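Local coordinates for outer membrane protein TP0453 (Treponema pallidum, PDB 3K8G), which alters membrane permeability at acidic pH, increases the permeability of lipid vesicles and might take part in ligand transport, at residues D10-V15 against R148-C153; K44-K49 against R87-A92; S93-T96 against I100-Y103; F172-K175 against Q181-L184. All coordinates share one frame; numbering follows the deposited sequence.

Contact 1 of 4, residues D10-V15 against R148-C153; sequences DPLGVV and RFEKEC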
loop_
_atom_site.group_PDB
_atom_site.type_symbol
_atom_site.label_atom_id
_atom_site.label_comp_id
_atom_site.label_asym_id
_atom_site.label_seq_id
_atom_site.Cartn_x
_atom_site.Cartn_y
_atom_site.Cartn_z
ATOM N N ASP A 10 -6.534 5.570 14.253
ATOM C CA ASP A 10 -6.837 4.696 13.096
ATOM C C ASP A 10 -5.852 5.038 11.987
ATOM O O ASP A 10 -5.869 6.159 11.446
ATOM C CB ASP A 10 -8.292 4.828 12.576
ATOM C CG ASP A 10 -8.674 3.716 11.525
ATOM O OD1 ASP A 10 -7.777 3.111 10.846
ATOM O OD2 ASP A 10 -9.897 3.440 11.363
ATOM N N PRO A 11 -4.963 4.087 11.652
ATOM C CA PRO A 11 -3.954 4.441 10.651
ATOM C C PRO A 11 -4.529 4.857 9.301
ATOM O O PRO A 11 -3.883 5.642 8.584
ATOM C CB PRO A 11 -3.133 3.134 10.503
ATOM C CG PRO A 11 -3.249 2.496 11.880
ATOM C CD PRO A 11 -4.730 2.743 12.216
ATOM N N LEU A 12 -5.691 4.320 8.914
ATOM C CA LEU A 12 -6.304 4.719 7.619
ATOM C C LEU A 12 -6.736 6.196 7.622
ATOM O O LEU A 12 -6.640 6.856 6.606
ATOM C CB LEU A 12 -7.481 3.794 7.239
ATOM C CG LEU A 12 -6.977 2.348 6.924
ATOM C CD1 LEU A 12 -8.132 1.346 6.818
ATOM C CD2 LEU A 12 -6.079 2.309 5.685
ATOM N N GLY A 13 -7.175 6.696 8.776
ATOM C CA GLY A 13 -7.525 8.127 8.900
ATOM C C GLY A 13 -6.296 9.007 8.858
ATOM O O GLY A 13 -6.390 10.181 8.506
ATOM N N VAL A 14 -5.138 8.436 9.205
ATOM C CA VAL A 14 -3.873 9.197 9.172
ATOM C C VAL A 14 -3.275 9.306 7.766
ATOM O O VAL A 14 -2.813 10.381 7.363
ATOM C CB VAL A 14 -2.789 8.616 10.137
ATOM C CG1 VAL A 14 -1.454 9.428 10.015
ATOM C CG2 VAL A 14 -3.275 8.563 11.589
ATOM N N VAL A 15 -3.268 8.217 6.994
ATOM C CA VAL A 15 -2.754 8.312 5.612
ATOM C C VAL A 15 -3.680 9.195 4.735
ATOM O O VAL A 15 -3.234 9.803 3.766
ATOM C CB VAL A 15 -2.452 6.931 4.954
ATOM C CG1 VAL A 15 -1.404 6.170 5.832
ATOM C CG2 VAL A 15 -3.739 6.075 4.797
ATOM N N ARG A 148 -13.615 -6.559 3.559
ATOM C CA ARG A 148 -12.460 -7.456 3.798
ATOM C C ARG A 148 -11.166 -6.659 3.986
ATOM O O ARG A 148 -10.282 -7.038 4.747
ATOM C CB ARG A 148 -12.294 -8.494 2.653
ATOM C CG ARG A 148 -11.105 -9.395 2.874
ATOM C CD ARG A 148 -11.018 -10.537 1.861
ATOM N NE ARG A 148 -9.886 -11.379 2.201
ATOM C CZ ARG A 148 -9.496 -12.404 1.450
ATOM N NH1 ARG A 148 -10.153 -12.690 0.332
ATOM N NH2 ARG A 148 -8.446 -13.110 1.809
ATOM N N PHE A 149 -11.053 -5.547 3.279
ATOM C CA PHE A 149 -9.882 -4.684 3.487
ATOM C C PHE A 149 -9.853 -4.202 4.967
ATOM O O PHE A 149 -8.819 -4.307 5.674
ATOM C CB PHE A 149 -9.928 -3.507 2.505
ATOM C CG PHE A 149 -8.680 -2.642 2.545
ATOM C CD1 PHE A 149 -7.728 -2.753 1.529
ATOM C CD2 PHE A 149 -8.476 -1.742 3.600
ATOM C CE1 PHE A 149 -6.569 -1.942 1.544
ATOM C CE2 PHE A 149 -7.318 -0.947 3.658
ATOM C CZ PHE A 149 -6.356 -1.047 2.621
ATOM N N GLU A 150 -10.985 -3.690 5.436
ATOM C CA GLU A 150 -11.131 -3.293 6.871
ATOM C C GLU A 150 -10.760 -4.442 7.818
ATOM O O GLU A 150 -10.015 -4.239 8.790
ATOM C CB GLU A 150 -12.573 -2.868 7.198
ATOM C CG GLU A 150 -13.023 -1.576 6.515
ATOM C CD GLU A 150 -12.409 -0.263 7.101
ATOM O OE1 GLU A 150 -12.852 0.811 6.655
ATOM O OE2 GLU A 150 -11.545 -0.285 8.007
ATOM N N LYS A 151 -11.284 -5.638 7.522
ATOM C CA LYS A 151 -10.941 -6.835 8.305
ATOM C C LYS A 151 -9.427 -7.135 8.327
ATOM O O LYS A 151 -8.832 -7.320 9.414
ATOM C CB LYS A 151 -11.735 -8.072 7.835
ATOM C CG LYS A 151 -11.505 -9.324 8.719
ATOM C CD LYS A 151 -11.773 -8.991 10.209
ATOM C CE LYS A 151 -11.931 -10.238 11.110
ATOM N NZ LYS A 151 -12.019 -9.869 12.569
ATOM N N GLU A 152 -8.805 -7.165 7.146
ATOM C CA GLU A 152 -7.353 -7.419 7.073
ATOM C C GLU A 152 -6.574 -6.401 7.919
ATOM O O GLU A 152 -5.654 -6.772 8.669
ATOM C CB GLU A 152 -6.833 -7.426 5.626
ATOM C CG GLU A 152 -7.484 -8.478 4.659
ATOM C CD GLU A 152 -7.303 -9.940 5.096
ATOM O OE1 GLU A 152 -8.072 -10.765 4.601
ATOM O OE2 GLU A 152 -6.418 -10.267 5.916
ATOM N N CYS A 153 -6.975 -5.130 7.849
ATOM C CA CYS A 153 -6.305 -4.070 8.611
ATOM C C CYS A 153 -6.278 -4.294 10.117
ATOM O O CYS A 153 -5.407 -3.756 10.795
ATOM C CB CYS A 153 -6.874 -2.666 8.294
ATOM S SG CYS A 153 -6.416 -2.077 6.642
#
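The first turn of helix 11-15 faces helix 147-153 through Leu12, which reaches across to Phe149, Glu150 and Cys153. The two short axes stay 12.8 Å apart at an angle of 109°, so a single leucine bridges the gap. With its CG anti to the carbonyl carbon (chi1 -67°), Leu12 extends outward and its two methyls divide the work. Leu12 CD1 lies 3.8 Å from Cys153 SG and 4.0 Å from Glu150 OE2. At the edge of the Phe149 ring, near its plane, Leu12 CD1 is 4.0 Å from Phe149 CE2, and Leu12 CD2 comes equally near the same CE2 atom. Phe149 also packs on Tyr22 and Tyr24 of strand 21-26. Asp10 is the N-cap of the leucine-bearing helix: its OD1 accepts from Leu12 N at 3.1 Å, met from above the carboxylate plane. On the other helix Arg148 NE and Glu152 OE1 form a salt bridge of 3.1 Å, in the guanidinium plane. Pro11, Val14 and Val15 pack on Phe71 of strand 67-74. The arrangement is that of two short helices, probably amphipathic, packed against strands of the beta half-barrel and bridged by one leucine side chain.

Contact 2 of 4, residues K44-K49 against R87-A92; sequences KADIKK and RSDGWA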
loop_
_atom_site.group_PDB
_atom_site.type_symbol
_atom_site.label_atom_id
_atom_site.label_comp_id
_atom_site.label_asym_id
_atom_site.label_seq_id
_atom_site.Cartn_x
_atom_site.Cartn_y
_atom_site.Cartn_z
ATOM N N LYS A 44 18.773 4.905 1.709
ATOM C CA LYS A 44 18.284 3.551 1.521
ATOM C C LYS A 44 18.181 2.762 2.819
ATOM O O LYS A 44 17.183 2.101 3.062
ATOM C CB LYS A 44 19.157 2.771 0.525
ATOM C CG LYS A 44 18.535 2.583 -0.860
ATOM C CD LYS A 44 19.526 1.933 -1.818
ATOM C CE LYS A 44 20.352 2.985 -2.519
ATOM N NZ LYS A 44 19.680 3.477 -3.743
ATOM N N ALA A 45 19.216 2.792 3.639
ATOM C CA ALA A 45 19.259 1.844 4.753
ATOM C C ALA A 45 18.172 2.111 5.796
ATOM O O ALA A 45 17.587 1.158 6.332
ATOM C CB ALA A 45 20.653 1.796 5.394
ATOM N N ASP A 46 17.890 3.398 6.046
ATOM C CA ASP A 46 16.996 3.812 7.131
ATOM C C ASP A 46 15.587 3.226 6.935
ATOM O O ASP A 46 14.954 2.740 7.889
ATOM C CB ASP A 46 16.891 5.346 7.247
ATOM C CG ASP A 46 18.232 6.067 7.088
ATOM O OD1 ASP A 46 18.655 6.328 5.941
ATOM O OD2 ASP A 46 18.840 6.417 8.119
ATOM N N ILE A 47 15.108 3.270 5.707
ATOM C CA ILE A 47 13.746 2.744 5.400
ATOM C C ILE A 47 13.677 1.240 5.647
ATOM O O ILE A 47 12.757 0.758 6.316
ATOM C CB ILE A 47 13.287 3.099 3.968
ATOM C CG1 ILE A 47 13.464 4.599 3.690
ATOM C CG2 ILE A 47 11.803 2.705 3.731
ATOM C CD1 ILE A 47 12.512 5.540 4.481
ATOM N N LYS A 48 14.678 0.499 5.154
ATOM C CA LYS A 48 14.756 -0.943 5.415
ATOM C C LYS A 48 14.846 -1.199 6.909
ATOM O O LYS A 48 14.151 -2.066 7.438
ATOM C CB LYS A 48 15.938 -1.599 4.664
ATOM C CG LYS A 48 15.649 -1.881 3.195
ATOM C CD LYS A 48 16.513 -3.006 2.633
ATOM C CE LYS A 48 16.158 -3.281 1.167
ATOM N NZ LYS A 48 16.814 -4.522 0.635
ATOM N N LYS A 49 15.682 -0.422 7.603
ATOM C CA LYS A 49 15.811 -0.568 9.049
ATOM C C LYS A 49 14.474 -0.367 9.765
ATOM O O LYS A 49 14.142 -1.117 10.699
ATOM C CB LYS A 49 16.898 0.367 9.604
ATOM C CG LYS A 49 18.326 -0.151 9.315
ATOM C CD LYS A 49 19.396 0.864 9.746
ATOM C CE LYS A 49 20.814 0.332 9.529
ATOM N NZ LYS A 49 21.074 0.093 8.086
ATOM N N ARG A 87 22.910 12.716 8.900
ATOM C CA ARG A 87 23.138 13.810 7.935
ATOM C C ARG A 87 24.072 13.450 6.775
ATOM O O ARG A 87 24.020 14.077 5.717
ATOM C CB ARG A 87 23.662 15.068 8.637
ATOM C CG ARG A 87 22.575 15.858 9.332
ATOM C CD ARG A 87 22.677 15.713 10.836
ATOM N NE ARG A 87 23.938 16.258 11.341
ATOM C CZ ARG A 87 24.341 16.175 12.609
ATOM N NH1 ARG A 87 23.577 15.571 13.519
ATOM N NH2 ARG A 87 25.510 16.699 12.974
ATOM N N SER A 88 24.921 12.443 6.955
ATOM C CA SER A 88 25.773 12.021 5.847
ATOM C C SER A 88 24.979 11.216 4.819
ATOM O O SER A 88 25.487 10.904 3.745
ATOM C CB SER A 88 27.020 11.259 6.332
ATOM O OG SER A 88 26.681 10.006 6.911
ATOM N N ASP A 89 23.731 10.887 5.141
ATOM C CA ASP A 89 22.882 10.183 4.192
ATOM C C ASP A 89 21.912 11.125 3.494
ATOM O O ASP A 89 21.086 10.687 2.688
ATOM C CB ASP A 89 22.164 9.005 4.862
ATOM C CG ASP A 89 23.054 7.773 4.975
ATOM O OD1 ASP A 89 23.938 7.606 4.105
ATOM O OD2 ASP A 89 22.878 6.978 5.931
ATOM N N GLY A 90 22.041 12.420 3.792
ATOM C CA GLY A 90 21.213 13.452 3.173
ATOM C C GLY A 90 19.907 13.717 3.900
ATOM O O GLY A 90 18.946 14.201 3.282
ATOM N N TRP A 91 19.866 13.393 5.196
ATOM C CA TRP A 91 18.705 13.624 6.066
ATOM C C TRP A 91 18.862 14.906 6.868
ATOM O O TRP A 91 19.860 15.073 7.563
ATOM C CB TRP A 91 18.524 12.494 7.090
ATOM C CG TRP A 91 18.130 11.221 6.530
ATOM C CD1 TRP A 91 18.941 10.134 6.300
ATOM C CD2 TRP A 91 16.811 10.844 6.099
ATOM N NE1 TRP A 91 18.203 9.112 5.754
ATOM C CE2 TRP A 91 16.894 9.512 5.624
ATOM C CE3 TRP A 91 15.567 11.501 6.071
ATOM C CZ2 TRP A 91 15.783 8.823 5.112
ATOM C CZ3 TRP A 91 14.447 10.804 5.577
ATOM C CH2 TRP A 91 14.569 9.481 5.105
ATOM N N ALA A 92 17.871 15.790 6.793
ATOM C CA ALA A 92 17.856 16.992 7.616
ATOM C C ALA A 92 16.749 16.856 8.627
ATOM O O ALA A 92 15.656 16.384 8.296
ATOM C CB ALA A 92 17.647 18.220 6.769
HETATM O O HOH W 1 21.311 7.142 8.114
HETATM O O HOH W 2 20.857 4.942 5.875
#
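Asp46, on the first turn of helix 45-52, points at the loop before strand 92-95 and meets the indole of Trp91. Its CB carries CG away from the carbonyl carbon, beside the backbone N (chi1 -42°), which brings the carboxylate to the pyrrole side of the ring. Asp46 CG lies 3.3 Å from Trp91 NE1. At the tip, Asp46 OD1 sits near the ring plane at the indole edge and accepts a weak bond from Trp91 NE1, 2.8 Å long but bent to 146° at the hydrogen. Carboxylate and ring planes stand 78° apart. Asp46 OD2 turns to Phe85, whose backbone N bonds it, and to a water 2.6 Å away that also reaches Asp89 OD2. A second water links Asp46 OD1, weakly, to that same Asp89 oxygen. Asp46 OD1 and Asp89 OD2 lie 4.3 Å apart; the two waters between the carboxylates could ease the repulsion between like charges. Further along the indole edge, Ile47 CD1 touches Trp91 CH2 loosely at 4.5 Å. Phe85 meets the Trp91 ring edge-to-face, and Val110 of strand 108-114 packs against it. This is the N-terminal turn of a helix packing on the loop that leads into edge strand 92-95, with Asp46 bonded to Phe85 N and only weakly to Trp91 NE1.

Contact 3 of 4, residues S93-T96 against I100-Y103; sequences STKT and ITYY
The Thr96 methyl lies over one face of the Tyr102 ring, offset toward its rim, while Ile100 CG2, two residues earlier in the chain than the tyrosine, lies at the ring edge in plane. As modelled, Thr96 CG2 stands 3.6 Å from the Tyr102 ring centroid, 22° off the normal, a CH-pi contact shifted toward the CE1 side. The two side chains cross at about a right angle. Tyr102 is brought there by CG lying anti to the carbonyl carbon (chi1 -64°), and the same ring also touches Met130, Ser131 and Leu134 of helix 130-135. The Tyr103 ring, with Ser93 and Thr101, belongs to the other face of the hairpin; Tyr103 CE1 meets Ser93 CB at 3.8 Å, and Phe85 stacks on the ring. Thr101 CG2 adds a contact with the same Ser93 CB, and Lys95 CD passes Thr101 OG1 while its NZ bonds Gly99 O. Between the faces, Thr94 and Tyr102 form the hydrogen-bonded antiparallel pair: Thr94 N to Tyr102 O and Tyr102 N to Thr94 O are both 2.9 Å, the second nearly straight at 171°. Thr96 N to Ile100 O, 3.0 Å, closes the turn end. The chemistry implies that backbone bonds fix the register of this hairpin at the exposed edge, with the threonine methyl a less certain addition.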
loop_
_atom_site.group_PDB
_atom_site.type_symbol
_atom_site.label_atom_id
_atom_site.label_comp_id
_atom_site.label_asym_id
_atom_site.label_seq_id
_atom_site.Cartn_x
_atom_site.Cartn_y
_atom_site.Cartn_z
ATOM N N SER A 93 17.036 17.240 9.865
ATOM C CA SER A 93 16.055 17.179 10.935
ATOM C C SER A 93 15.524 18.572 11.282
ATOM O O SER A 93 16.254 19.565 11.179
ATOM C CB SER A 93 16.664 16.536 12.174
ATOM O OG SER A 93 17.640 17.391 12.739
ATOM N N THR A 94 14.262 18.620 11.701
ATOM C CA THR A 94 13.615 19.858 12.140
ATOM C C THR A 94 12.759 19.586 13.377
ATOM O O THR A 94 12.106 18.539 13.485
ATOM C CB THR A 94 12.742 20.511 11.026
ATOM O OG1 THR A 94 13.437 20.470 9.773
ATOM C CG2 THR A 94 12.432 21.970 11.359
ATOM N N LYS A 95 12.768 20.551 14.298
ATOM C CA LYS A 95 12.098 20.421 15.592
ATOM C C LYS A 95 10.776 21.184 15.692
ATOM O O LYS A 95 10.712 22.388 15.425
ATOM C CB LYS A 95 13.042 20.833 16.727
ATOM C CG LYS A 95 13.681 19.658 17.457
ATOM C CD LYS A 95 12.698 19.000 18.428
ATOM C CE LYS A 95 12.134 20.016 19.424
ATOM N NZ LYS A 95 11.231 19.383 20.414
ATOM N N THR A 96 9.734 20.453 16.084
ATOM C CA THR A 96 8.388 20.995 16.277
ATOM C C THR A 96 7.782 20.518 17.592
ATOM O O THR A 96 7.710 21.273 18.565
ATOM C CB THR A 96 7.436 20.655 15.095
ATOM O OG1 THR A 96 6.265 19.989 15.585
ATOM C CG2 THR A 96 8.118 19.756 14.077
ATOM N N ILE A 100 7.866 16.821 18.485
ATOM C CA ILE A 100 8.209 15.853 17.425
ATOM C C ILE A 100 9.317 16.302 16.456
ATOM O O ILE A 100 9.337 17.444 15.984
ATOM C CB ILE A 100 6.934 15.448 16.626
ATOM C CG1 ILE A 100 5.941 14.728 17.540
ATOM C CG2 ILE A 100 7.275 14.547 15.417
ATOM C CD1 ILE A 100 4.495 14.883 17.123
ATOM N N THR A 101 10.223 15.381 16.137
ATOM C CA THR A 101 11.231 15.648 15.123
ATOM C C THR A 101 10.790 15.133 13.745
ATOM O O THR A 101 10.230 14.043 13.646
ATOM C CB THR A 101 12.581 15.034 15.524
ATOM O OG1 THR A 101 12.843 15.358 16.897
ATOM C CG2 THR A 101 13.703 15.586 14.660
ATOM N N TYR A 102 11.059 15.920 12.700
ATOM C CA TYR A 102 10.796 15.513 11.312
ATOM C C TYR A 102 12.132 15.322 10.648
ATOM O O TYR A 102 13.015 16.167 10.818
ATOM C CB TYR A 102 10.091 16.633 10.505
ATOM C CG TYR A 102 8.710 17.039 10.951
ATOM C CD1 TYR A 102 8.184 16.611 12.161
ATOM C CD2 TYR A 102 7.948 17.901 10.172
ATOM C CE1 TYR A 102 6.929 17.010 12.578
ATOM C CE2 TYR A 102 6.682 18.301 10.576
ATOM C CZ TYR A 102 6.187 17.850 11.777
ATOM O OH TYR A 102 4.953 18.232 12.198
ATOM N N TYR A 103 12.269 14.261 9.860
ATOM C CA TYR A 103 13.435 14.072 8.997
ATOM C C TYR A 103 13.044 14.218 7.520
ATOM O O TYR A 103 12.038 13.638 7.053
ATOM C CB TYR A 103 14.085 12.723 9.288
ATOM C CG TYR A 103 14.436 12.537 10.766
ATOM C CD1 TYR A 103 15.647 13.010 11.276
ATOM C CD2 TYR A 103 13.551 11.908 11.644
ATOM C CE1 TYR A 103 15.980 12.850 12.622
ATOM C CE2 TYR A 103 13.874 11.737 13.000
ATOM C CZ TYR A 103 15.095 12.211 13.471
ATOM O OH TYR A 103 15.434 12.059 14.793
#

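Contact 4 of 4, residues F172-K175 against Q181-L184; sequences FITK and QLNL
Apolar contacts come from the methyls of Thr174 and Ile173 on helix 169-176, which meet Leu184 in the loop that follows. Thr174 CG2 presses on Leu184 CD2 at 3.4 Å, tighter than a usual carbon-carbon contact, and the two side chains run obliquely to each other. The same Leu184 methyl, CD2, reaches Ile173 CG2 at 4.2 Å. Thr174 CG2 also lies 4.4 Å from Leu182 CB. The polar contacts gather at the hydroxyl. Thr174 OG1 sits between the backbone N and the carbonyl carbon (chi1 72°), where it hydrogen-bonds His171 O one turn back; the Gln181 and Thr174 side chains cross at about a right angle. A water accepts from Asn183 N at 2.6 Å and makes a weak, longer contact of 3.4 Å with Thr174 OG1. Lys175 crosses the Gln181 side chain at a slant, and its NZ bonds Ser254 OG. Thr174 thus works in two chemistries at once: its methyl packs on Leu184 and its hydroxyl is turned to the helix backbone. This implies that the loop lies against the helix mainly through leucine packing, with at most a weak water link beside it.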
loop_
_atom_site.group_PDB
_atom_site.type_symbol
_atom_site.label_atom_id
_atom_site.label_comp_id
_atom_site.label_asym_id
_atom_site.label_seq_id
_atom_site.Cartn_x
_atom_site.Cartn_y
_atom_site.Cartn_z
ATOM N N PHE A 172 -5.612 -0.946 -13.427
ATOM C CA PHE A 172 -4.723 -1.837 -12.658
ATOM C C PHE A 172 -4.738 -3.293 -13.158
ATOM O O PHE A 172 -3.699 -3.980 -13.136
ATOM C CB PHE A 172 -5.099 -1.791 -11.174
ATOM C CG PHE A 172 -4.011 -2.267 -10.243
ATOM C CD1 PHE A 172 -3.032 -1.392 -9.798
ATOM C CD2 PHE A 172 -3.975 -3.578 -9.807
ATOM C CE1 PHE A 172 -2.023 -1.823 -8.932
ATOM C CE2 PHE A 172 -2.979 -4.014 -8.934
ATOM C CZ PHE A 172 -2.011 -3.133 -8.497
ATOM N N ILE A 173 -5.916 -3.759 -13.590
ATOM C CA ILE A 173 -6.097 -5.147 -14.054
ATOM C C ILE A 173 -5.211 -5.514 -15.248
ATOM O O ILE A 173 -4.707 -6.641 -15.340
ATOM C CB ILE A 173 -7.583 -5.476 -14.370
ATOM C CG1 ILE A 173 -7.786 -6.991 -14.485
ATOM C CG2 ILE A 173 -8.043 -4.835 -15.673
ATOM C CD1 ILE A 173 -7.735 -7.736 -13.180
ATOM N N THR A 174 -5.004 -4.562 -16.149
ATOM C CA THR A 174 -4.135 -4.780 -17.296
ATOM C C THR A 174 -2.688 -4.996 -16.835
ATOM O O THR A 174 -1.987 -5.889 -17.351
ATOM C CB THR A 174 -4.228 -3.617 -18.310
ATOM O OG1 THR A 174 -3.588 -2.445 -17.787
ATOM C CG2 THR A 174 -5.677 -3.293 -18.617
ATOM N N LYS A 175 -2.250 -4.209 -15.846
ATOM C CA LYS A 175 -0.907 -4.392 -15.280
ATOM C C LYS A 175 -0.818 -5.747 -14.619
ATOM O O LYS A 175 0.114 -6.519 -14.854
ATOM C CB LYS A 175 -0.589 -3.347 -14.205
ATOM C CG LYS A 175 -0.481 -1.915 -14.685
ATOM C CD LYS A 175 -0.577 -0.971 -13.476
ATOM C CE LYS A 175 -0.351 0.476 -13.886
ATOM N NZ LYS A 175 0.842 1.080 -13.222
ATOM N N GLN A 181 -1.851 -1.514 -21.598
ATOM C CA GLN A 181 -2.782 -0.511 -21.059
ATOM C C GLN A 181 -3.960 -0.258 -22.030
ATOM O O GLN A 181 -3.787 0.381 -23.070
ATOM C CB GLN A 181 -2.019 0.793 -20.753
ATOM C CG GLN A 181 -2.424 1.527 -19.467
ATOM C CD GLN A 181 -2.221 0.689 -18.203
ATOM O OE1 GLN A 181 -3.191 0.280 -17.563
ATOM N NE2 GLN A 181 -0.959 0.418 -17.852
ATOM N N LEU A 182 -5.143 -0.778 -21.682
ATOM C CA LEU A 182 -6.356 -0.669 -22.512
ATOM C C LEU A 182 -7.319 0.462 -22.104
ATOM O O LEU A 182 -8.199 0.841 -22.888
ATOM C CB LEU A 182 -7.138 -1.991 -22.513
ATOM C CG LEU A 182 -6.857 -3.128 -23.501
ATOM C CD1 LEU A 182 -6.078 -4.261 -22.850
ATOM C CD2 LEU A 182 -8.158 -3.652 -24.096
ATOM N N ASN A 183 -7.158 0.984 -20.885
ATOM C CA ASN A 183 -8.135 1.905 -20.269
ATOM C C ASN A 183 -9.565 1.344 -20.295
ATOM O O ASN A 183 -10.462 1.924 -20.926
ATOM C CB ASN A 183 -8.094 3.300 -20.919
ATOM C CG ASN A 183 -6.785 4.031 -20.676
ATOM O OD1 ASN A 183 -6.304 4.116 -19.543
ATOM N ND2 ASN A 183 -6.206 4.576 -21.744
ATOM N N LEU A 184 -9.763 0.210 -19.617
ATOM C CA LEU A 184 -11.070 -0.452 -19.584
ATOM C C LEU A 184 -12.098 0.349 -18.777
ATOM O O LEU A 184 -11.726 1.033 -17.819
ATOM C CB LEU A 184 -10.961 -1.867 -19.017
ATOM C CG LEU A 184 -10.392 -3.051 -19.807
ATOM C CD1 LEU A 184 -10.645 -2.975 -21.324
ATOM C CD2 LEU A 184 -8.925 -3.202 -19.493
HETATM O O HOH W 3 -5.451 0.121 -19.066
#

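In the fold
Contacts 2 and 3 are neighbours: their centres are about 15 Å apart, they touch where Trp91 CE3 lies 3.7 Å from Tyr103 CB, and residues 87-92 run straight on into 93-96. Both are nested within the chain loop closed by contact 1, whose centre is about 27 Å from that of contact 2 and about 26 Å from those of contacts 3 and 4. Contact 4 lies on the opposite side of the chain's centre from contact 3, their centres about 41 Å apart. Helix 45-52 probably corresponds to one of the amphipathic helices that move away to open the large hydrophobic cavity, and helix 169-176 to one of those they leave.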